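Local coordinates for putative transcriptional regulator protein, LacI family (Rhizobium etli, PDB 3MIZ) that probably binds cis-regulatory DNA and represses transcription as a member of the LacI family of transcription factors, at residues A[32-35]-A[36-40]; A[63-66]-A[67-71]; A[124-128]-A[129-133]. All coordinates share one frame; numbering follows the deposited sequence.

In the fold
All three contacts are local, each at a helix or its end. Contacts 1 and 2 belong to the lobe built on the parallel sheet with strands 15-20, 46-51 and 73-78. Their centres are 21 Å apart, and their nearest atoms are about 11 Å apart. Both touch the second subunit. Contact 3 belongs to the other lobe, built round strand 134-138, and no other chain of the assembly touches it. Its centre is 37 Å from that of contact 1 and 52 Å from that of contact 2, across the centre of the chain. In LacI-family proteins the effector pocket lies between two such lobes, so contact 3 probably lies across that cleft from the other two.

Contact 1. Residues A[32-35]-A[36-40]; sequences IVRG and IQDWA
Ile32 and Ile36 sit one helical turn apart on the same buried flank of helix 30-42. Their closest side-chain approach is loose, with Ile32 CG2 4.3 Å from Ile36 CG1. The ethyl branch of Ile36 makes a nearer contact with the backbone. CG1 is anti to the carbonyl carbon and beside the backbone N (chi1 -62°). This turns it back along the helix, 3.2 Å from Ile32 O. The same oxygen accepts the N-H of Ile36 at 2.8 Å, within the carbonyl plane. Branch and N-H therefore approach one carbonyl together. The rest of Ile32 points off toward strand 73-78.

Arg34 and Asp38 form the polar counterpart of this pair. Asp38 CB lies 3.3 Å from Arg34 O. Asp38 OD2 comes at the guanidinium of Arg34 obliquely, neither over the face nor at the edge. Arg34 NE and Asp38 OD2 are 4.3 Å apart, too far for a salt bridge. Their opposite charges probably still attract. Tyr254 joins the two, because its hydroxyl is hydrogen-bonded to Asp38 OD2 and its ring makes a cation-pi contact with Arg34.

Trp39 turns the other way. Its CG is anti to the backbone N (chi1 -179°), which carries the indole away from the preceding turn. Only CB of Trp39 meets that turn, 3.6 Å from Gly35 O. Gln37 N binds Val33 O at 2.7 Å in a nearly straight bond (173° at the hydrogen).

Arg34 and Gln37 also touch the second subunit. The helix is the crossover of a beta-alpha-beta unit between strands 15-20 and 46-51. Ile32 and Ile36 pack on strand 73-78, Val33 and Ala40 on strand 46-51, and Trp39 on helix 253-268.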
ATOM      1  N   ILE A  32       4.106  10.310   2.318  1.00 15.77           N
ATOM      2  CA  ILE A  32       5.007  11.262   2.961  1.00 14.41           C
ATOM      3  C   ILE A  32       6.247  11.304   2.085  1.00 13.67           C
ATOM      4  O   ILE A  32       6.774  12.372   1.773  1.00 17.10           O
ATOM      5  CB  ILE A  32       5.419  10.817   4.376  1.00 12.98           C
ATOM      6  CG1 ILE A  32       4.207  10.854   5.305  1.00 13.55           C
ATOM      7  CG2 ILE A  32       6.511  11.764   4.919  1.00 12.79           C
ATOM      8  CD1 ILE A  32       4.485  10.265   6.684  1.00 12.08           C
ATOM      9  N   VAL A  33       6.709  10.126   1.687  1.00 15.16           N
ATOM     10  CA  VAL A  33       7.892  10.029   0.846  1.00 17.24           C
ATOM     11  C   VAL A  33       7.616  10.742  -0.469  1.00 18.99           C
ATOM     12  O   VAL A  33       8.467  11.464  -0.982  1.00 16.07           O
ATOM     13  CB  VAL A  33       8.263   8.562   0.597  1.00 19.75           C
ATOM     14  CG1 VAL A  33       9.566   8.474  -0.178  1.00 20.42           C
ATOM     15  CG2 VAL A  33       8.386   7.839   1.929  1.00 18.60           C
ATOM     16  N   ARG A  34       6.411  10.549  -0.998  1.00 18.96           N
ATOM     17  CA  ARG A  34       6.005  11.195  -2.239  1.00 20.43           C
ATOM     18  C   ARG A  34       6.115  12.711  -2.090  1.00 19.63           C
ATOM     19  O   ARG A  34       6.584  13.402  -2.993  1.00 17.97           O
ATOM     20  CB  ARG A  34       4.558  10.810  -2.574  1.00 22.42           C
ATOM     21  CG  ARG A  34       3.984  11.512  -3.793  1.00 28.21           C
ATOM     22  CD  ARG A  34       2.464  11.362  -3.838  1.00 31.39           C
ATOM     23  NE  ARG A  34       1.864  12.376  -4.696  1.00 35.18           N
ATOM     24  CZ  ARG A  34       0.627  12.838  -4.559  1.00 37.26           C
ATOM     25  NH1 ARG A  34      -0.156  12.375  -3.590  1.00 37.06           N
ATOM     26  NH2 ARG A  34       0.175  13.773  -5.386  1.00 37.68           N
ATOM     27  N   GLY A  35       5.679  13.222  -0.943  1.00 18.47           N
ATOM     28  CA  GLY A  35       5.746  14.650  -0.693  1.00 17.00           C
ATOM     29  C   GLY A  35       7.187  15.110  -0.563  1.00 17.44           C
ATOM     30  O   GLY A  35       7.566  16.156  -1.098  1.00 18.24           O
ATOM     31  N   ILE A  36       7.996  14.339   0.156  1.00 15.71           N
ATOM     32  CA  ILE A  36       9.407  14.685   0.309  1.00 16.84           C
ATOM     33  C   ILE A  36      10.079  14.689  -1.065  1.00 15.78           C
ATOM     34  O   ILE A  36      10.741  15.654  -1.445  1.00 16.42           O
ATOM     35  CB  ILE A  36      10.166  13.648   1.184  1.00 17.09           C
ATOM     36  CG1 ILE A  36       9.588  13.601   2.601  1.00 17.41           C
ATOM     37  CG2 ILE A  36      11.646  13.993   1.223  1.00 15.41           C
ATOM     38  CD1 ILE A  36       9.758  14.869   3.370  1.00 25.66           C
ATOM     39  N   GLN A  37       9.910  13.596  -1.806  1.00 16.65           N
ATOM     40  CA  GLN A  37      10.529  13.461  -3.122  1.00 18.98           C
ATOM     41  C   GLN A  37      10.117  14.584  -4.068  1.00 19.38           C
ATOM     42  O   GLN A  37      10.969  15.171  -4.740  1.00 22.09           O
ATOM     43  CB  GLN A  37      10.187  12.094  -3.729  1.00 20.17           C
ATOM     44  CG  GLN A  37      11.000  11.725  -4.965  1.00 21.34           C
ATOM     45  CD  GLN A  37      12.440  11.363  -4.643  1.00 24.42           C
ATOM     46  OE1 GLN A  37      12.707  10.363  -3.977  1.00 23.64           O
ATOM     47  NE2 GLN A  37      13.376  12.181  -5.120  1.00 21.96           N
ATOM     48  N   ASP A  38       8.822  14.891  -4.125  1.00 20.11           N
ATOM     49  CA  ASP A  38       8.345  15.972  -4.989  1.00 20.39           C
ATOM     50  C   ASP A  38       9.032  17.289  -4.644  1.00 19.59           C
ATOM     51  O   ASP A  38       9.478  18.020  -5.532  1.00 18.16           O
ATOM     52  CB  ASP A  38       6.827  16.130  -4.872  1.00 23.12           C
ATOM     53  CG  ASP A  38       6.072  15.136  -5.733  1.00 23.82           C
ATOM     54  OD1 ASP A  38       6.724  14.237  -6.300  1.00 26.07           O
ATOM     55  OD2 ASP A  38       4.832  15.254  -5.834  1.00 25.27           O
ATOM     56  N   TRP A  39       9.115  17.600  -3.352  1.00 17.63           N
ATOM     57  CA  TRP A  39       9.779  18.825  -2.926  1.00 18.78           C
ATOM     58  C   TRP A  39      11.258  18.774  -3.335  1.00 18.52           C
ATOM     59  O   TRP A  39      11.810  19.752  -3.842  1.00 20.85           O
ATOM     60  CB  TRP A  39       9.686  18.990  -1.406  1.00 19.63           C
ATOM     61  CG  TRP A  39      10.341  20.245  -0.933  1.00 21.08           C
ATOM     62  CD1 TRP A  39       9.775  21.480  -0.846  1.00 20.47           C
ATOM     63  CD2 TRP A  39      11.720  20.410  -0.586  1.00 21.51           C
ATOM     64  NE1 TRP A  39      10.715  22.408  -0.472  1.00 22.06           N
ATOM     65  CE2 TRP A  39      11.919  21.778  -0.308  1.00 22.05           C
ATOM     66  CE3 TRP A  39      12.808  19.533  -0.492  1.00 22.45           C
ATOM     67  CZ2 TRP A  39      13.165  22.296   0.058  1.00 21.63           C
ATOM     68  CZ3 TRP A  39      14.051  20.048  -0.129  1.00 24.08           C
ATOM     69  CH2 TRP A  39      14.216  21.418   0.140  1.00 21.83           C
ATOM     70  N   ALA A  40      11.895  17.631  -3.108  1.00 19.27           N
ATOM     71  CA  ALA A  40      13.307  17.457  -3.441  1.00 20.25           C
ATOM     72  C   ALA A  40      13.591  17.702  -4.923  1.00 22.25           C
ATOM     73  O   ALA A  40      14.591  18.346  -5.275  1.00 22.33           O
ATOM     74  CB  ALA A  40      13.764  16.059  -3.046  1.00 18.11           C
TER

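Contact 2. Residues A[63-66]-A[67-71]; sequences WKMF and QSHRI
Phe66 O is gripped by two backbone N-H groups. Ile71 N gives the straighter bond, 3.2 Å long and 171° at the hydrogen, while His69 N adds a weak one. The main bond of His69 N goes to Met65 O, at 3.0 Å. The imidazole meets that same oxygen with its edge, His69 CD2 lying 3.0 Å from Met65 O. Met65, a selenomethionine, runs alongside His69 in the same direction. Its CG lies in the ring plane at the edge, 3.5 Å from His69 CD2. His69 ND1 is hydrogen-bonded to His69 ND1 of the second subunit. With an alanine in its place, this link between subunits is likely to be lost, and Met65 CG would be left without the ring edge beside it.

On the buried side Ile71 folds back over the last turn. Its CG1 stands beside its backbone N (chi1 -66°) and closes tightly on the Phe66 ring. Ile71 CG1 lies 3.3 Å from Phe66 CD1. Both residues also pack on strand 15-20.

Arg70 has positive phi and its N bonds to Gln67 O at 3.0 Å. Together with the bond from Ile71 N, this is a Schellman motif, which ends helix 56-68 and turns the chain toward strand 73-78.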
ATOM      1  N   TRP A  63      22.426   5.780  11.306  1.00 17.64           N
ATOM      2  CA  TRP A  63      22.829   7.164  11.522  1.00 17.61           C
ATOM      3  C   TRP A  63      24.321   7.295  11.221  1.00 20.60           C
ATOM      4  O   TRP A  63      24.769   8.275  10.616  1.00 17.32           O
ATOM      5  CB  TRP A  63      22.571   7.588  12.966  1.00 17.30           C
ATOM      6  CG  TRP A  63      21.139   7.915  13.258  1.00 15.53           C
ATOM      7  CD1 TRP A  63      20.201   7.095  13.823  1.00 16.31           C
ATOM      8  CD2 TRP A  63      20.487   9.164  13.009  1.00 16.79           C
ATOM      9  NE1 TRP A  63      19.000   7.766  13.945  1.00 17.96           N
ATOM     10  CE2 TRP A  63      19.151   9.038  13.455  1.00 15.19           C
ATOM     11  CE3 TRP A  63      20.904  10.383  12.455  1.00 16.54           C
ATOM     12  CZ2 TRP A  63      18.228  10.083  13.365  1.00 16.76           C
ATOM     13  CZ3 TRP A  63      19.982  11.427  12.363  1.00 19.36           C
ATOM     14  CH2 TRP A  63      18.659  11.267  12.819  1.00 16.82           C
ATOM     15  N   LYS A  64      25.078   6.294  11.662  1.00 21.58           N
ATOM     16  CA  LYS A  64      26.518   6.255  11.452  1.00 25.28           C
ATOM     17  C   LYS A  64      26.776   6.244   9.946  1.00 25.98           C
ATOM     18  O   LYS A  64      27.641   6.962   9.446  1.00 25.81           O
ATOM     19  CB  LYS A  64      27.093   4.995  12.106  1.00 26.31           C
ATOM     20  CG  LYS A  64      28.503   5.142  12.627  1.00 31.53           C
ATOM     21  CD  LYS A  64      28.877   3.973  13.533  1.00 34.06           C
ATOM     22  CE  LYS A  64      27.969   3.882  14.760  1.00 35.62           C
ATOM     23  NZ  LYS A  64      28.034   5.105  15.614  1.00 36.93           N
HETATM   24  N   MSE A  65      26.017   5.425   9.226  1.00 27.40           N
HETATM   25  CA  MSE A  65      26.151   5.339   7.775  1.00 30.10           C
HETATM   26  C   MSE A  65      25.888   6.688   7.115  1.00 29.44           C
HETATM   27  O   MSE A  65      26.625   7.101   6.217  1.00 29.85           O
HETATM   28  CB  MSE A  65      25.181   4.300   7.204  1.00 33.97           C
HETATM   29  CG  MSE A  65      24.936   4.445   5.699  1.00 40.34           C
HETATM   30 SE   MSE A  65      24.047   2.909   4.951  1.00 52.15          SE
HETATM   31  CE  MSE A  65      25.590   1.750   4.914  1.00 48.09           C
ATOM     32  N   PHE A  66      24.832   7.373   7.544  1.00 28.62           N
ATOM     33  CA  PHE A  66      24.514   8.667   6.955  1.00 27.77           C
ATOM     34  C   PHE A  66      25.600   9.705   7.204  1.00 27.82           C
ATOM     35  O   PHE A  66      25.904  10.510   6.325  1.00 28.63           O
ATOM     36  CB  PHE A  66      23.159   9.183   7.452  1.00 28.44           C
ATOM     37  CG  PHE A  66      21.983   8.604   6.708  1.00 29.22           C
ATOM     38  CD1 PHE A  66      22.102   8.247   5.367  1.00 29.52           C
ATOM     39  CD2 PHE A  66      20.752   8.440   7.332  1.00 29.46           C
ATOM     40  CE1 PHE A  66      21.012   7.736   4.657  1.00 30.93           C
ATOM     41  CE2 PHE A  66      19.657   7.929   6.627  1.00 29.51           C
ATOM     42  CZ  PHE A  66      19.788   7.577   5.293  1.00 28.38           C
ATOM     43  N   GLN A  67      26.187   9.692   8.395  1.00 28.31           N
ATOM     44  CA  GLN A  67      27.249  10.642   8.698  1.00 31.14           C
ATOM     45  C   GLN A  67      28.400  10.363   7.740  1.00 31.27           C
ATOM     46  O   GLN A  67      28.939  11.276   7.119  1.00 31.07           O
ATOM     47  CB  GLN A  67      27.735  10.489  10.142  1.00 32.39           C
ATOM     48  CG  GLN A  67      28.818  11.502  10.526  1.00 34.62           C
ATOM     49  CD  GLN A  67      29.256  11.373  11.973  1.00 35.60           C
ATOM     50  OE1 GLN A  67      29.790  10.342  12.381  1.00 34.98           O
ATOM     51  NE2 GLN A  67      29.027  12.421  12.758  1.00 36.43           N
ATOM     52  N   SER A  68      28.750   9.087   7.618  1.00 31.97           N
ATOM     53  CA  SER A  68      29.826   8.646   6.737  1.00 33.36           C
ATOM     54  C   SER A  68      29.632   9.114   5.293  1.00 32.84           C
ATOM     55  O   SER A  68      30.593   9.476   4.617  1.00 31.73           O
ATOM     56  CB  SER A  68      29.919   7.117   6.763  1.00 34.46           C
ATOM     57  OG  SER A  68      30.780   6.636   5.747  1.00 37.71           O
ATOM     58  N   HIS A  69      28.384   9.103   4.833  1.00 31.65           N
ATOM     59  CA  HIS A  69      28.051   9.503   3.468  1.00 29.88           C
ATOM     60  C   HIS A  69      27.828  11.005   3.275  1.00 28.76           C
ATOM     61  O   HIS A  69      27.461  11.447   2.183  1.00 26.70           O
ATOM     62  CB  HIS A  69      26.816   8.727   3.002  1.00 30.92           C
ATOM     63  CG  HIS A  69      27.092   7.290   2.676  1.00 33.60           C
ATOM     64  ND1 HIS A  69      27.739   6.898   1.524  1.00 34.51           N
ATOM     65  CD2 HIS A  69      26.806   6.151   3.350  1.00 34.71           C
ATOM     66  CE1 HIS A  69      27.836   5.581   1.500  1.00 34.61           C
ATOM     67  NE2 HIS A  69      27.277   5.103   2.597  1.00 35.08           N
ATOM     68  N   ARG A  70      28.052  11.780   4.333  1.00 27.35           N
ATOM     69  CA  ARG A  70      27.899  13.237   4.305  1.00 27.09           C
ATOM     70  C   ARG A  70      26.500  13.750   3.959  1.00 26.35           C
ATOM     71  O   ARG A  70      26.356  14.769   3.285  1.00 25.08           O
ATOM     72  CB  ARG A  70      28.907  13.868   3.337  1.00 29.48           C
ATOM     73  CG  ARG A  70      30.321  13.300   3.421  1.00 34.86           C
ATOM     74  CD  ARG A  70      30.869  13.298   4.838  1.00 38.85           C
ATOM     75  NE  ARG A  70      32.192  12.681   4.891  1.00 42.86           N
ATOM     76  CZ  ARG A  70      32.805  12.313   6.013  1.00 43.77           C
ATOM     77  NH1 ARG A  70      32.213  12.497   7.187  1.00 43.26           N
ATOM     78  NH2 ARG A  70      34.011  11.760   5.961  1.00 43.89           N
ATOM     79  N   ILE A  71      25.468  13.045   4.403  1.00 24.47           N
ATOM     80  CA  ILE A  71      24.098  13.488   4.154  1.00 23.19           C
ATOM     81  C   ILE A  71      23.942  14.871   4.798  1.00 20.71           C
ATOM     82  O   ILE A  71      24.467  15.111   5.885  1.00 20.54           O
ATOM     83  CB  ILE A  71      23.080  12.514   4.786  1.00 26.03           C
ATOM     84  CG1 ILE A  71      23.165  11.154   4.089  1.00 28.11           C
ATOM     85  CG2 ILE A  71      21.675  13.080   4.683  1.00 26.27           C
ATOM     86  CD1 ILE A  71      22.894  11.215   2.591  1.00 29.52           C
TER

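Contact 3. Residues A[124-128]-A[129-133]; sequences RYLLE and RGHRR
The guanidinium of Arg129 lies over one face of the Tyr125 ring in a cation-pi contact. Arg129 CZ is 3.9 Å from the ring centroid, and the two planes are inclined by 37°. The overlap is offset toward the ring's rim, with Arg129 NH2 3.2 Å from Tyr125 CE2. A bend at chi2 (-58°) brings the arginine back over the helix end. Tyr125 OH is hydrogen-bonded to Glu286. The His131 ring presents its edge to Leu126 O, with His131 CD2 3.5 Å from that oxygen. Leu126 CD2 packs against the same ring carbon, 3.7 Å from His131 CD2.

The backbone here makes a type I beta turn from Leu127 to Gly130, where the chain leaves helix 115-127 for strand 134-138 of the periplasmic-binding-protein-like fold. Leu126 O accepts Arg129 N at 2.8 Å, from above the carbonyl plane, and His131 N weakly. Gly130, the last residue of the turn, has positive phi.

Arg132 reaches back to the helix end. Its NH1 meets a lone pair of Leu127 O at 3.0 Å and also bonds to His131 O at 3.0 Å. Both ring nitrogens of His131 are held, ND1 by Thr199 OG1 and NE2 by Ala291 O.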
ATOM      1  N   ARG A 124     -18.586  15.241  14.377  1.00 17.35           N
ATOM      2  CA  ARG A 124     -19.529  16.363  14.294  1.00 17.57           C
ATOM      3  C   ARG A 124     -20.306  16.301  12.974  1.00 17.41           C
ATOM      4  O   ARG A 124     -21.486  16.675  12.908  1.00 15.91           O
ATOM      5  CB  ARG A 124     -18.782  17.698  14.375  1.00 21.22           C
ATOM      6  CG  ARG A 124     -18.121  17.988  15.721  1.00 23.98           C
ATOM      7  CD  ARG A 124     -17.230  19.218  15.615  1.00 27.48           C
ATOM      8  NE  ARG A 124     -17.945  20.386  15.096  1.00 29.84           N
ATOM      9  CZ  ARG A 124     -18.609  21.260  15.847  1.00 33.77           C
ATOM     10  NH1 ARG A 124     -18.660  21.113  17.165  1.00 34.40           N
ATOM     11  NH2 ARG A 124     -19.216  22.296  15.277  1.00 34.95           N
ATOM     12  N   TYR A 125     -19.632  15.851  11.922  1.00 17.37           N
ATOM     13  CA  TYR A 125     -20.252  15.721  10.604  1.00 18.29           C
ATOM     14  C   TYR A 125     -21.500  14.841  10.717  1.00 17.97           C
ATOM     15  O   TYR A 125     -22.574  15.198  10.229  1.00 16.76           O
ATOM     16  CB  TYR A 125     -19.247  15.111   9.619  1.00 19.77           C
ATOM     17  CG  TYR A 125     -19.825  14.787   8.258  1.00 23.02           C
ATOM     18  CD1 TYR A 125     -20.449  13.563   8.017  1.00 24.37           C
ATOM     19  CD2 TYR A 125     -19.754  15.706   7.213  1.00 23.88           C
ATOM     20  CE1 TYR A 125     -20.989  13.262   6.769  1.00 26.10           C
ATOM     21  CE2 TYR A 125     -20.293  15.414   5.958  1.00 26.13           C
ATOM     22  CZ  TYR A 125     -20.907  14.193   5.744  1.00 26.62           C
ATOM     23  OH  TYR A 125     -21.438  13.903   4.506  1.00 27.15           O
ATOM     24  N   LEU A 126     -21.352  13.696  11.372  1.00 14.45           N
ATOM     25  CA  LEU A 126     -22.465  12.780  11.557  1.00 15.85           C
ATOM     26  C   LEU A 126     -23.543  13.388  12.456  1.00 16.82           C
ATOM     27  O   LEU A 126     -24.730  13.302  12.145  1.00 16.06           O
ATOM     28  CB  LEU A 126     -21.962  11.460  12.141  1.00 13.86           C
ATOM     29  CG  LEU A 126     -21.106  10.651  11.162  1.00 11.73           C
ATOM     30  CD1 LEU A 126     -20.487   9.449  11.855  1.00 11.14           C
ATOM     31  CD2 LEU A 126     -21.983  10.204   9.976  1.00 10.91           C
ATOM     32  N   LEU A 127     -23.129  14.010  13.559  1.00 16.89           N
ATOM     33  CA  LEU A 127     -24.071  14.631  14.501  1.00 18.27           C
ATOM     34  C   LEU A 127     -24.918  15.716  13.845  1.00 20.60           C
ATOM     35  O   LEU A 127     -26.107  15.865  14.155  1.00 19.67           O
ATOM     36  CB  LEU A 127     -23.313  15.234  15.691  1.00 18.71           C
ATOM     37  CG  LEU A 127     -22.515  14.238  16.533  1.00 18.64           C
ATOM     38  CD1 LEU A 127     -21.714  14.975  17.610  1.00 21.09           C
ATOM     39  CD2 LEU A 127     -23.474  13.235  17.164  1.00 18.86           C
ATOM     40  N   GLU A 128     -24.311  16.484  12.948  1.00 22.04           N
ATOM     41  CA  GLU A 128     -25.040  17.540  12.263  1.00 24.83           C
ATOM     42  C   GLU A 128     -25.925  16.936  11.175  1.00 24.47           C
ATOM     43  O   GLU A 128     -26.747  17.634  10.577  1.00 23.83           O
ATOM     44  CB  GLU A 128     -24.066  18.550  11.652  1.00 29.74           C
ATOM     45  CG  GLU A 128     -23.081  19.124  12.661  1.00 34.09           C
ATOM     46  CD  GLU A 128     -22.187  20.200  12.073  1.00 38.00           C
ATOM     47  OE1 GLU A 128     -21.635  19.987  10.970  1.00 41.09           O
ATOM     48  OE2 GLU A 128     -22.030  21.259  12.717  1.00 41.93           O
ATOM     49  N   ARG A 129     -25.755  15.640  10.927  1.00 22.64           N
ATOM     50  CA  ARG A 129     -26.546  14.943   9.914  1.00 24.13           C
ATOM     51  C   ARG A 129     -27.602  14.020  10.529  1.00 22.40           C
ATOM     52  O   ARG A 129     -27.962  12.999   9.937  1.00 24.32           O
ATOM     53  CB  ARG A 129     -25.642  14.130   8.977  1.00 27.25           C
ATOM     54  CG  ARG A 129     -24.580  14.933   8.224  1.00 33.42           C
ATOM     55  CD  ARG A 129     -25.187  16.022   7.372  1.00 37.27           C
ATOM     56  NE  ARG A 129     -24.222  16.624   6.449  1.00 40.52           N
ATOM     57  CZ  ARG A 129     -23.126  17.284   6.816  1.00 41.35           C
ATOM     58  NH1 ARG A 129     -22.826  17.437   8.100  1.00 40.43           N
ATOM     59  NH2 ARG A 129     -22.341  17.819   5.892  1.00 42.09           N
ATOM     60  N   GLY A 130     -28.077  14.374  11.719  1.00 20.74           N
ATOM     61  CA  GLY A 130     -29.125  13.610  12.381  1.00 20.20           C
ATOM     62  C   GLY A 130     -28.820  12.317  13.117  1.00 21.16           C
ATOM     63  O   GLY A 130     -29.707  11.774  13.775  1.00 20.89           O
ATOM     64  N   HIS A 131     -27.591  11.815  13.030  1.00 17.84           N
ATOM     65  CA  HIS A 131     -27.258  10.557  13.692  1.00 18.64           C
ATOM     66  C   HIS A 131     -27.116  10.715  15.201  1.00 19.03           C
ATOM     67  O   HIS A 131     -26.463  11.642  15.688  1.00 17.73           O
ATOM     68  CB  HIS A 131     -25.979   9.977  13.077  1.00 17.82           C
ATOM     69  CG  HIS A 131     -26.102   9.692  11.613  1.00 17.62           C
ATOM     70  ND1 HIS A 131     -26.805   8.612  11.124  1.00 15.44           N
ATOM     71  CD2 HIS A 131     -25.650  10.370  10.531  1.00 18.89           C
ATOM     72  CE1 HIS A 131     -26.782   8.637   9.803  1.00 18.76           C
ATOM     73  NE2 HIS A 131     -26.090   9.694   9.417  1.00 20.08           N
ATOM     74  N   ARG A 132     -27.728   9.794  15.938  1.00 18.61           N
ATOM     75  CA  ARG A 132     -27.709   9.846  17.393  1.00 20.97           C
ATOM     76  C   ARG A 132     -27.262   8.523  18.004  1.00 23.36           C
ATOM     77  O   ARG A 132     -26.839   8.480  19.161  1.00 26.27           O
ATOM     78  CB  ARG A 132     -29.100  10.233  17.901  1.00 20.98           C
ATOM     79  CG  ARG A 132     -29.614  11.558  17.333  1.00 19.61           C
ATOM     80  CD  ARG A 132     -28.930  12.750  17.978  1.00 18.08           C
ATOM     81  NE  ARG A 132     -29.458  14.035  17.517  1.00 17.25           N
ATOM     82  CZ  ARG A 132     -29.001  14.701  16.462  1.00 19.35           C
ATOM     83  NH1 ARG A 132     -28.000  14.205  15.744  1.00 15.34           N
ATOM     84  NH2 ARG A 132     -29.533  15.875  16.126  1.00 18.71           N
ATOM     85  N   ARG A 133     -27.383   7.448  17.230  1.00 22.07           N
ATOM     86  CA  ARG A 133     -26.929   6.126  17.655  1.00 23.70           C
ATOM     87  C   ARG A 133     -25.743   5.871  16.722  1.00 21.86           C
ATOM     88  O   ARG A 133     -25.933   5.505  15.560  1.00 19.45           O
ATOM     89  CB  ARG A 133     -27.999   5.061  17.412  1.00 26.74           C
ATOM     90  CG  ARG A 133     -29.265   5.202  18.232  1.00 32.35           C
ATOM     91  CD  ARG A 133     -30.222   4.069  17.882  1.00 37.34           C
ATOM     92  NE  ARG A 133     -31.422   4.054  18.714  1.00 42.84           N
ATOM     93  CZ  ARG A 133     -32.413   3.180  18.571  1.00 44.81           C
ATOM     94  NH1 ARG A 133     -32.347   2.250  17.627  1.00 46.40           N
ATOM     95  NH2 ARG A 133     -33.470   3.232  19.371  1.00 47.71           N
TER